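Local coordinates for extracellular solute-binding protein family 5 (PDB 4ONY) that probably captures peptides or related solutes in the periplasm and delivers them to an ABC transporter for import, at residues L19-D24 and P110-V115; N152-R157 and R179-L184; R258-L263 and P280-K285; Q353-G358 and L501-A506. One frame throughout, in Å; residues are numbered along the deposited sequence.

Contact 1 of 4, residues L19-D24 and P110-V115; sequences LSMHGD and PERKWV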
# COMPACT_ATOMS: atom_id res chain seq x y z
N LEU A 19 16.24 9.73 -9.60
CA LEU A 19 16.24 8.36 -10.07
C LEU A 19 14.79 7.85 -10.15
O LEU A 19 14.08 7.81 -9.15
CB LEU A 19 17.11 7.52 -9.16
CG LEU A 19 17.20 6.04 -9.44
CD1 LEU A 19 17.76 5.81 -10.83
CD2 LEU A 19 18.05 5.41 -8.37
N SER A 20 14.35 7.51 -11.37
CA SER A 20 12.99 7.06 -11.60
C SER A 20 12.98 5.65 -12.11
O SER A 20 13.78 5.28 -12.99
CB SER A 20 12.29 7.96 -12.63
OG SER A 20 11.02 7.44 -12.95
N MET A 21 12.08 4.86 -11.57
CA MET A 21 12.02 3.43 -11.87
C MET A 21 11.89 3.20 -13.38
O MET A 21 12.67 2.42 -13.95
CB MET A 21 10.88 2.74 -11.13
CG MET A 21 10.64 1.29 -11.56
SD MET A 21 12.09 0.26 -11.21
CE MET A 21 11.60 -1.27 -12.00
N HIS A 22 10.97 3.93 -14.02
CA HIS A 22 10.73 3.83 -15.46
C HIS A 22 11.17 5.05 -16.28
O HIS A 22 10.77 5.20 -17.44
CB HIS A 22 9.28 3.48 -15.71
CG HIS A 22 8.91 2.12 -15.22
ND1 HIS A 22 8.01 1.93 -14.20
CD2 HIS A 22 9.37 0.88 -15.55
CE1 HIS A 22 7.91 0.64 -13.93
NE2 HIS A 22 8.72 -0.02 -14.73
N GLY A 23 12.02 5.90 -15.72
CA GLY A 23 12.65 6.96 -16.50
C GLY A 23 11.87 8.26 -16.48
O GLY A 23 12.43 9.27 -16.84
N ASP A 24 10.63 8.26 -16.00
CA ASP A 24 9.80 9.48 -15.97
C ASP A 24 10.15 10.36 -14.74
O ASP A 24 9.96 9.95 -13.61
CB ASP A 24 8.31 9.11 -15.97
CG ASP A 24 7.94 8.14 -14.83
OD1 ASP A 24 8.59 7.08 -14.72
OD2 ASP A 24 6.99 8.44 -14.05
N PRO A 110 23.01 2.50 -17.54
CA PRO A 110 21.75 2.27 -18.29
C PRO A 110 21.15 0.89 -18.05
O PRO A 110 19.95 0.75 -17.93
CB PRO A 110 22.18 2.42 -19.77
CG PRO A 110 23.40 3.28 -19.72
CD PRO A 110 24.10 2.97 -18.42
N GLU A 111 21.99 -0.14 -17.98
CA GLU A 111 21.54 -1.51 -17.71
C GLU A 111 21.42 -1.81 -16.22
O GLU A 111 21.16 -2.93 -15.86
CB GLU A 111 22.44 -2.52 -18.42
CG GLU A 111 22.27 -2.55 -19.95
CD GLU A 111 20.82 -2.81 -20.38
OE1 GLU A 111 20.23 -3.85 -20.04
OE2 GLU A 111 20.22 -1.95 -21.06
N ARG A 112 21.65 -0.81 -15.36
CA ARG A 112 21.50 -0.94 -13.91
C ARG A 112 22.36 -2.03 -13.23
O ARG A 112 21.94 -2.63 -12.26
CB ARG A 112 20.04 -1.07 -13.53
CG ARG A 112 19.33 0.24 -13.85
CD ARG A 112 17.97 0.38 -13.19
NE ARG A 112 17.36 1.62 -13.59
CZ ARG A 112 16.08 1.94 -13.41
NH1 ARG A 112 15.22 1.11 -12.82
NH2 ARG A 112 15.63 3.08 -13.87
N LYS A 113 23.58 -2.22 -13.72
CA LYS A 113 24.54 -3.12 -13.09
C LYS A 113 25.36 -2.43 -12.00
O LYS A 113 26.01 -3.10 -11.19
CB LYS A 113 25.48 -3.67 -14.16
CG LYS A 113 24.93 -4.89 -14.93
CD LYS A 113 25.07 -4.80 -16.47
CE LYS A 113 26.44 -4.32 -17.01
NZ LYS A 113 26.34 -3.13 -17.95
N TRP A 114 25.32 -1.10 -11.95
CA TRP A 114 25.93 -0.34 -10.83
C TRP A 114 25.20 0.96 -10.62
O TRP A 114 24.51 1.44 -11.54
CB TRP A 114 27.44 -0.04 -11.07
CG TRP A 114 27.73 0.72 -12.32
CD1 TRP A 114 28.08 0.19 -13.52
CD2 TRP A 114 27.65 2.14 -12.51
NE1 TRP A 114 28.24 1.18 -14.45
CE2 TRP A 114 27.99 2.39 -13.86
CE3 TRP A 114 27.33 3.22 -11.68
CZ2 TRP A 114 27.98 3.68 -14.41
CZ3 TRP A 114 27.37 4.51 -12.22
CH2 TRP A 114 27.68 4.73 -13.57
N VAL A 115 25.33 1.52 -9.41
CA VAL A 115 24.83 2.85 -9.10
C VAL A 115 25.85 3.53 -8.20
O VAL A 115 26.47 2.88 -7.36
CB VAL A 115 23.40 2.83 -8.47
CG1 VAL A 115 23.40 2.12 -7.13
CG2 VAL A 115 22.84 4.24 -8.30
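R112 reaches across to the backbone of S20 and M21 and holds the M21 carbonyl end-on with both terminal nitrogens. NH1 of R112 lies 3.1 Å from M21 O, in the carbonyl plane and on a lone pair, while R112 NH2 meets the same oxygen at 3.0 Å from well above that plane. NH2 of R112 also makes a weak, bent bond (129°) to S20 O at 3.0 Å. With CG anti to the carbonyl carbon and the chain extended from CG to NE, the arginine spans backbones whose nearest CA atoms, those of M21 and R112, are 10.6 Å apart. Its NH1 is shared with the carbonyl of R179, so three main-chain oxygens accept from its terminal nitrogens, one of them weakly. The M21 side chain crosses the arginine at about a right angle, its SD 3.6 Å from R112 NH1. Within 19-24, S20 OG closes the turn by donating to D24 O at 2.8 Å. Strands 18-20 and 114-119 both pair with strand 97-108 of one antiparallel sheet, and R112 bridges from the turn before 114-119 to the end of 18-20, with helix 181-187 packed against L19, M21 and R112.

Contact 2 of 4, residues N152-R157 and R179-L184; sequences NSRMSR and REFPML
The F181 ring takes R157 over one face: CB of R157 stands 3.7 Å from the ring centroid, 23° off the normal, a CH-pi contact displaced toward the rim. F181 CE1 lies over one face of the R157 guanidinium, offset toward its rim and 3.8 Å from R157 NH1, with the two planes inclined at 38°; S153 OG and S156 OG are at the guanidinium's edge. Bends at chi2 and chi3 fold the arginine back, which lets its CB and its guanidinium both meet one ring. At the ring's edge lies R154 CA, and R154 O approaches F181 CZ obliquely at 3.2 Å. L184 CB sits over one face of the R154 guanidinium, whose NH2 is bonded to the S188 carbonyl.

Bonds within 152-157 steady the folded R157. Its NE donates to S156 OG at 3.1 Å, nearly in the guanidinium plane, and its NH2 reaches S153 O from above the carbonyl plane; S156 OG donates to that same oxygen, which thus takes two donors. No hydrogen bond crosses between the segments, and the contact rests on CH-pi and van der Waals packing of arginine side chains and a carbonyl against F181 and L184. The 152-157 loop, with its 3-10 turn just before strand 158-165, is packed against helix 181-187 through these two residues, while F173 of strand 168-173 meets the F181 ring with planes nearly perpendicular.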
# COMPACT_ATOMS: atom_id res chain seq x y z
N ASN A 152 18.59 -7.09 5.78
CA ASN A 152 19.76 -7.97 5.72
C ASN A 152 19.89 -8.70 4.39
O ASN A 152 20.81 -9.49 4.21
CB ASN A 152 19.77 -8.99 6.86
CG ASN A 152 18.69 -10.05 6.71
OD1 ASN A 152 17.74 -9.90 5.93
ND2 ASN A 152 18.82 -11.10 7.47
N SER A 153 18.98 -8.46 3.46
CA SER A 153 19.02 -9.21 2.21
C SER A 153 19.67 -8.45 1.05
O SER A 153 19.86 -9.01 0.01
CB SER A 153 17.60 -9.67 1.83
OG SER A 153 16.84 -8.56 1.38
N ARG A 154 20.06 -7.18 1.22
CA ARG A 154 20.51 -6.36 0.08
C ARG A 154 21.84 -6.85 -0.50
O ARG A 154 22.00 -6.92 -1.74
CB ARG A 154 20.66 -4.90 0.48
CG ARG A 154 19.41 -4.04 0.38
CD ARG A 154 18.17 -4.68 0.90
NE ARG A 154 17.15 -3.73 1.32
CZ ARG A 154 15.88 -3.78 0.93
NH1 ARG A 154 15.46 -4.72 0.10
NH2 ARG A 154 15.03 -2.89 1.39
N MET A 155 22.78 -7.22 0.38
CA MET A 155 24.11 -7.59 -0.04
C MET A 155 24.18 -8.88 -0.87
O MET A 155 25.08 -9.02 -1.65
CB MET A 155 25.09 -7.66 1.14
CG MET A 155 25.49 -6.29 1.66
SD MET A 155 26.31 -5.20 0.49
CE MET A 155 27.88 -6.08 0.32
N SER A 156 23.20 -9.78 -0.75
CA SER A 156 23.14 -10.97 -1.62
C SER A 156 23.02 -10.61 -3.10
O SER A 156 23.32 -11.44 -3.99
CB SER A 156 21.95 -11.84 -1.24
OG SER A 156 20.72 -11.18 -1.57
N ARG A 157 22.60 -9.37 -3.37
CA ARG A 157 22.57 -8.81 -4.74
C ARG A 157 23.75 -7.93 -5.12
O ARG A 157 23.81 -7.42 -6.26
CB ARG A 157 21.29 -7.96 -4.90
CG ARG A 157 20.24 -8.56 -5.78
CD ARG A 157 19.74 -9.89 -5.27
NE ARG A 157 19.30 -9.79 -3.91
CZ ARG A 157 18.14 -9.28 -3.53
NH1 ARG A 157 17.28 -8.82 -4.43
NH2 ARG A 157 17.81 -9.27 -2.24
N ARG A 179 16.12 -4.60 -12.27
CA ARG A 179 16.08 -3.20 -12.55
C ARG A 179 15.50 -2.37 -11.42
O ARG A 179 15.89 -1.22 -11.27
CB ARG A 179 15.37 -2.94 -13.87
CG ARG A 179 16.24 -3.36 -15.07
CD ARG A 179 15.57 -3.03 -16.39
NE ARG A 179 15.42 -1.59 -16.52
CZ ARG A 179 16.39 -0.73 -16.83
NH1 ARG A 179 17.63 -1.12 -17.15
NH2 ARG A 179 16.09 0.55 -16.87
N GLU A 180 14.62 -2.96 -10.60
CA GLU A 180 14.13 -2.27 -9.40
C GLU A 180 15.18 -2.16 -8.27
O GLU A 180 15.14 -1.23 -7.50
CB GLU A 180 12.90 -3.00 -8.83
CG GLU A 180 12.20 -2.26 -7.69
CD GLU A 180 11.51 -3.20 -6.70
OE1 GLU A 180 11.95 -4.34 -6.49
OE2 GLU A 180 10.54 -2.75 -6.07
N PHE A 181 16.15 -3.08 -8.20
CA PHE A 181 17.04 -3.14 -7.04
C PHE A 181 17.78 -1.84 -6.69
O PHE A 181 17.86 -1.47 -5.51
CB PHE A 181 18.06 -4.29 -7.14
CG PHE A 181 18.73 -4.59 -5.82
CD1 PHE A 181 17.98 -5.03 -4.76
CD2 PHE A 181 20.06 -4.32 -5.63
CE1 PHE A 181 18.56 -5.30 -3.54
CE2 PHE A 181 20.66 -4.57 -4.40
CZ PHE A 181 19.90 -5.07 -3.35
N PRO A 182 18.32 -1.13 -7.68
CA PRO A 182 18.96 0.12 -7.30
C PRO A 182 18.02 1.10 -6.65
O PRO A 182 18.47 1.88 -5.82
CB PRO A 182 19.48 0.68 -8.63
CG PRO A 182 19.59 -0.50 -9.52
CD PRO A 182 18.49 -1.43 -9.10
N MET A 183 16.74 1.08 -7.02
CA MET A 183 15.75 1.88 -6.32
C MET A 183 15.71 1.59 -4.81
O MET A 183 15.42 2.48 -4.01
CB MET A 183 14.32 1.69 -6.87
CG MET A 183 14.18 1.82 -8.39
SD MET A 183 14.64 3.42 -9.05
CE MET A 183 13.36 4.45 -8.34
N LEU A 184 15.96 0.33 -4.43
CA LEU A 184 15.83 -0.09 -3.04
C LEU A 184 17.06 0.34 -2.24
O LEU A 184 16.97 0.70 -1.07
CB LEU A 184 15.65 -1.61 -2.97
CG LEU A 184 14.46 -2.19 -3.75
CD1 LEU A 184 14.33 -3.69 -3.56
CD2 LEU A 184 13.18 -1.52 -3.27

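Contact 3 of 4, residues R258-L263 and P280-K285; sequences RNETSL and PIRWEK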
# COMPACT_ATOMS: atom_id res chain seq x y z
N ARG A 258 -5.41 2.34 23.42
CA ARG A 258 -5.72 0.92 23.42
C ARG A 258 -6.74 0.56 22.35
O ARG A 258 -6.84 -0.58 22.04
CB ARG A 258 -6.23 0.46 24.75
CG ARG A 258 -7.64 0.94 25.09
CD ARG A 258 -7.87 0.72 26.55
NE ARG A 258 -9.26 0.90 26.94
CZ ARG A 258 -9.76 1.94 27.59
NH1 ARG A 258 -8.98 2.96 27.93
NH2 ARG A 258 -11.07 1.97 27.88
N ASN A 259 -7.52 1.52 21.86
CA ASN A 259 -8.53 1.25 20.83
C ASN A 259 -8.93 2.58 20.17
O ASN A 259 -8.55 3.66 20.63
CB ASN A 259 -9.81 0.52 21.39
CG ASN A 259 -10.54 1.33 22.46
OD1 ASN A 259 -10.64 2.55 22.36
ND2 ASN A 259 -11.07 0.64 23.48
N GLU A 260 -9.70 2.48 19.10
CA GLU A 260 -10.08 3.65 18.34
C GLU A 260 -11.04 4.60 19.06
O GLU A 260 -11.00 5.80 18.79
CB GLU A 260 -10.73 3.21 17.03
CG GLU A 260 -9.72 2.68 16.05
CD GLU A 260 -10.37 2.41 14.69
OE1 GLU A 260 -11.53 2.88 14.48
OE2 GLU A 260 -9.75 1.68 13.87
N THR A 261 -11.91 4.07 19.92
CA THR A 261 -12.86 4.89 20.63
C THR A 261 -12.15 5.84 21.60
O THR A 261 -12.47 7.02 21.67
CB THR A 261 -13.88 4.00 21.39
OG1 THR A 261 -14.73 3.38 20.45
CG2 THR A 261 -14.76 4.82 22.28
N SER A 262 -11.18 5.28 22.35
CA SER A 262 -10.34 6.04 23.26
C SER A 262 -9.59 7.15 22.51
O SER A 262 -9.51 8.28 22.95
CB SER A 262 -9.32 5.07 23.92
OG SER A 262 -8.49 5.77 24.83
N LEU A 263 -9.07 6.79 21.34
CA LEU A 263 -8.34 7.70 20.49
C LEU A 263 -9.28 8.84 20.01
O LEU A 263 -8.96 10.03 20.19
CB LEU A 263 -7.75 6.93 19.31
CG LEU A 263 -6.55 7.56 18.58
CD1 LEU A 263 -5.79 6.47 17.83
CD2 LEU A 263 -6.99 8.64 17.61
N PRO A 280 -16.87 4.44 7.92
CA PRO A 280 -17.87 5.26 7.27
C PRO A 280 -19.06 5.59 8.14
O PRO A 280 -19.67 6.66 7.95
CB PRO A 280 -18.33 4.42 6.08
CG PRO A 280 -17.95 3.04 6.40
CD PRO A 280 -16.80 3.09 7.35
N ILE A 281 -19.40 4.71 9.06
CA ILE A 281 -20.51 4.95 9.97
C ILE A 281 -20.11 6.08 10.94
O ILE A 281 -20.89 7.02 11.17
CB ILE A 281 -20.89 3.66 10.75
CG1 ILE A 281 -21.36 2.57 9.79
CG2 ILE A 281 -21.99 3.93 11.77
CD1 ILE A 281 -22.51 2.99 8.90
N ARG A 282 -18.90 6.00 11.48
CA ARG A 282 -18.41 7.06 12.38
C ARG A 282 -18.35 8.41 11.68
O ARG A 282 -18.82 9.41 12.19
CB ARG A 282 -17.03 6.71 12.98
CG ARG A 282 -16.53 7.69 14.04
CD ARG A 282 -15.47 7.07 14.97
NE ARG A 282 -14.36 6.65 14.15
CZ ARG A 282 -13.60 5.59 14.36
NH1 ARG A 282 -13.74 4.86 15.45
NH2 ARG A 282 -12.67 5.31 13.50
N TRP A 283 -17.79 8.43 10.47
CA TRP A 283 -17.70 9.68 9.71
C TRP A 283 -19.10 10.30 9.49
O TRP A 283 -19.28 11.47 9.63
CB TRP A 283 -17.07 9.39 8.37
CG TRP A 283 -16.68 10.63 7.51
CD1 TRP A 283 -17.27 11.01 6.33
CD2 TRP A 283 -15.64 11.58 7.75
NE1 TRP A 283 -16.65 12.10 5.82
CE2 TRP A 283 -15.64 12.49 6.67
CE3 TRP A 283 -14.70 11.74 8.75
CZ2 TRP A 283 -14.71 13.54 6.56
CZ3 TRP A 283 -13.77 12.80 8.64
CH2 TRP A 283 -13.78 13.67 7.54
N GLU A 284 -20.08 9.46 9.18
CA GLU A 284 -21.41 9.90 8.85
C GLU A 284 -22.18 10.35 10.08
O GLU A 284 -22.89 11.30 10.01
CB GLU A 284 -22.17 8.76 8.17
CG GLU A 284 -23.67 8.93 8.04
CD GLU A 284 -24.01 9.91 6.94
OE1 GLU A 284 -23.12 10.10 6.07
OE2 GLU A 284 -25.16 10.45 6.95
N LYS A 285 -22.01 9.66 11.20
CA LYS A 285 -22.86 9.81 12.38
C LYS A 285 -22.26 10.60 13.54
O LYS A 285 -22.99 11.27 14.27
CB LYS A 285 -23.18 8.42 12.96
CG LYS A 285 -24.00 7.56 12.03
CD LYS A 285 -25.38 8.15 11.84
CE LYS A 285 -26.34 7.11 11.26
NZ LYS A 285 -27.73 7.64 11.22
O HOH W 1 -15.34 5.22 17.99
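E260 and R282 join helices 260-268 and 280-285 through a salt bridge in which a single carboxylate oxygen receives both terminal nitrogens of the arginine. NH2 of R282 lies 2.9 Å from E260 OE1, with an N-H...O angle of 155°, and NH1 of R282 is 3.1 Å from the same oxygen at a more bent 139°. OE1 sits close to the guanidinium plane, as suits an end-on grip, but the carboxylate is turned 56° from that plane. NH1 uses the anti lone pair of OE1, whereas NH2 comes from above the carboxylate. The aliphatic part of E260 adds a little packing: its CB is 3.8 Å from R282 NH1. In R282, CG anti to the backbone N sends the side chain out from its helix, and the bend at chi3 turns the guanidinium to the glutamate.

The other side of the contact is looser and wet. A water 3.0 Å from R282 NH1 accepts its hydrogen bond and also lies 3.1 Å from T261 OG1, extending the bridge by one solvent molecule. Helix 260-268 starts at an N-cap, where N259 OD1 accepts from S262 N at 2.8 Å in a nearly straight bond.

E277, at the end of strand 274-277, forms a second salt bridge with R282 NH2, so the arginine is paired with two acids, both of which use NH2. The two carboxylates probably share and offset its positive charge, which in turn probably favours the ionised form of E260, while the exposure of E260 to solvent is likely to weaken its own share of the attraction.

Contact 4 of 4, residues Q353-G358 and L501-A506; sequences QSFWEG and LRWGSA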
# COMPACT_ATOMS: atom_id res chain seq x y z
N GLN A 353 -13.92 -2.12 -8.87
CA GLN A 353 -14.02 -2.87 -10.12
C GLN A 353 -12.67 -3.48 -10.62
O GLN A 353 -12.69 -4.46 -11.28
CB GLN A 353 -14.55 -1.95 -11.22
CG GLN A 353 -15.84 -1.22 -10.90
CD GLN A 353 -16.32 -0.42 -12.08
OE1 GLN A 353 -16.76 -0.95 -13.07
NE2 GLN A 353 -16.13 0.86 -12.01
N SER A 354 -11.55 -2.83 -10.33
CA SER A 354 -10.22 -3.18 -10.85
C SER A 354 -9.30 -3.54 -9.68
O SER A 354 -9.48 -3.02 -8.58
CB SER A 354 -9.64 -1.94 -11.53
OG SER A 354 -8.26 -2.07 -11.91
N PHE A 355 -8.28 -4.34 -9.98
CA PHE A 355 -7.21 -4.59 -9.04
C PHE A 355 -6.25 -3.41 -8.91
O PHE A 355 -5.38 -3.44 -8.06
CB PHE A 355 -6.49 -5.88 -9.43
CG PHE A 355 -7.35 -7.11 -9.27
CD1 PHE A 355 -7.40 -7.77 -8.09
CD2 PHE A 355 -8.12 -7.56 -10.30
CE1 PHE A 355 -8.18 -8.87 -7.92
CE2 PHE A 355 -8.94 -8.67 -10.15
CZ PHE A 355 -8.96 -9.34 -8.96
N TRP A 356 -6.42 -2.35 -9.74
CA TRP A 356 -5.69 -1.10 -9.54
C TRP A 356 -6.72 0.05 -9.52
O TRP A 356 -6.50 1.13 -10.06
CB TRP A 356 -4.57 -0.91 -10.61
CG TRP A 356 -3.42 -1.83 -10.30
CD1 TRP A 356 -2.34 -1.57 -9.48
CD2 TRP A 356 -3.28 -3.19 -10.71
NE1 TRP A 356 -1.53 -2.69 -9.36
CE2 TRP A 356 -2.08 -3.70 -10.10
CE3 TRP A 356 -4.04 -4.04 -11.52
CZ2 TRP A 356 -1.65 -4.99 -10.30
CZ3 TRP A 356 -3.60 -5.33 -11.72
CH2 TRP A 356 -2.41 -5.81 -11.10
N GLU A 357 -7.83 -0.21 -8.83
CA GLU A 357 -8.96 0.70 -8.70
C GLU A 357 -8.56 2.15 -8.41
O GLU A 357 -7.84 2.44 -7.46
CB GLU A 357 -9.86 0.21 -7.57
CG GLU A 357 -11.12 1.03 -7.30
CD GLU A 357 -12.07 1.09 -8.47
OE1 GLU A 357 -12.19 0.11 -9.21
OE2 GLU A 357 -12.74 2.14 -8.65
N GLY A 358 -9.11 3.04 -9.20
CA GLY A 358 -8.97 4.47 -9.02
C GLY A 358 -7.68 5.04 -9.55
O GLY A 358 -7.42 6.24 -9.34
N LEU A 501 3.87 -13.96 -6.00
CA LEU A 501 3.35 -14.72 -4.87
C LEU A 501 1.86 -14.51 -4.67
O LEU A 501 1.21 -15.27 -3.92
CB LEU A 501 4.15 -14.45 -3.58
CG LEU A 501 5.46 -15.26 -3.55
CD1 LEU A 501 6.40 -14.74 -2.47
CD2 LEU A 501 5.21 -16.77 -3.31
N ARG A 502 1.29 -13.53 -5.36
CA ARG A 502 -0.14 -13.33 -5.36
C ARG A 502 -0.85 -14.12 -6.42
O ARG A 502 -1.96 -14.61 -6.19
CB ARG A 502 -0.48 -11.89 -5.64
CG ARG A 502 -0.04 -10.95 -4.57
CD ARG A 502 -0.42 -9.51 -4.93
NE ARG A 502 0.08 -8.63 -3.87
CZ ARG A 502 -0.14 -7.34 -3.81
NH1 ARG A 502 -0.82 -6.74 -4.77
NH2 ARG A 502 0.37 -6.64 -2.82
N TRP A 503 -0.27 -14.13 -7.63
CA TRP A 503 -0.96 -14.60 -8.84
C TRP A 503 -0.19 -15.63 -9.70
O TRP A 503 -0.78 -16.23 -10.61
CB TRP A 503 -1.24 -13.40 -9.75
CG TRP A 503 -1.93 -12.26 -9.12
CD1 TRP A 503 -1.44 -11.00 -8.92
CD2 TRP A 503 -3.29 -12.24 -8.64
NE1 TRP A 503 -2.42 -10.21 -8.32
CE2 TRP A 503 -3.56 -10.94 -8.17
CE3 TRP A 503 -4.30 -13.20 -8.59
CZ2 TRP A 503 -4.79 -10.57 -7.63
CZ3 TRP A 503 -5.56 -12.82 -8.08
CH2 TRP A 503 -5.77 -11.52 -7.60
N GLY A 504 1.10 -15.83 -9.42
CA GLY A 504 1.94 -16.64 -10.24
C GLY A 504 1.58 -18.10 -10.14
O GLY A 504 1.20 -18.60 -9.07
N SER A 505 1.72 -18.81 -11.24
CA SER A 505 1.22 -20.18 -11.26
C SER A 505 2.01 -21.10 -10.30
O SER A 505 1.41 -21.93 -9.64
CB SER A 505 1.16 -20.72 -12.70
OG SER A 505 2.47 -20.75 -13.20
N ALA A 506 3.30 -20.88 -10.12
CA ALA A 506 4.05 -21.67 -9.12
C ALA A 506 3.51 -21.44 -7.67
O ALA A 506 3.45 -22.38 -6.89
CB ALA A 506 5.55 -21.41 -9.20
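A single pair of aromatic rings makes the contact between F355 and W503, across backbones whose nearest CA atoms stand 11.8 Å apart. The benzene end of the indole turns its edge to the face of F355 in an offset edge-to-face pair, planes at 84° and six-membered ring centroids 5.2 Å apart. CH2 of W503 comes within 3.6 Å of F355 CE1, and W503 CZ2 is 3.8 Å from that same carbon, so the indole leans over one side of the phenylalanine and misses its centre. In both residues CG is anti to the carbonyl carbon (chi1 -67° in F355 and -52° in W503), which turns each ring toward the other segment. R502 CB packs over one face of the W503 indole.

The loop that presents F355 is held by its own side chains. E357 OE1 accepts from two successive backbone amides, Q353 N at 2.8 Å and S354 N at 3.2 Å, the first from above the carboxylate plane and the second nearly along the C-O bond. S354 OG accepts from W356 N at 2.9 Å, an ST turn across F355. D548 of helix 537-553 bonds both S354 OG and F355 N, tying this turn to the helix.

L489 of strand 484-489 and L551 of helix 537-553 touch both side chains, and Y557 adds a further edge-to-face partner for F355. The pair thus lies buried in an alpha/beta lobe of the kind found in periplasmic solute-binding proteins, beside the six-stranded mixed sheet that holds strands 350-351, 484-489 and 557-562.

Overall arrangement
From the N terminus, contact 1 closes an 85-residue excursion between strands 18-20 and 114-119, and contact 2 a short loop through strands 158-165 and 168-173. These two touch through the 179-184 segment, beside one antiparallel sheet. Contact 3 then closes the short span between helices 260-268 and 280-285, with centres 44 Å from contact 1 and 40 Å from contact 2, across the chain's centre. Contact 4, the longest closure at 142 intervening residues, ties the loop after strand 350-351 to the end of helix 499-503 beside the six-stranded mixed sheet. All four follow in series; none nests or crosses.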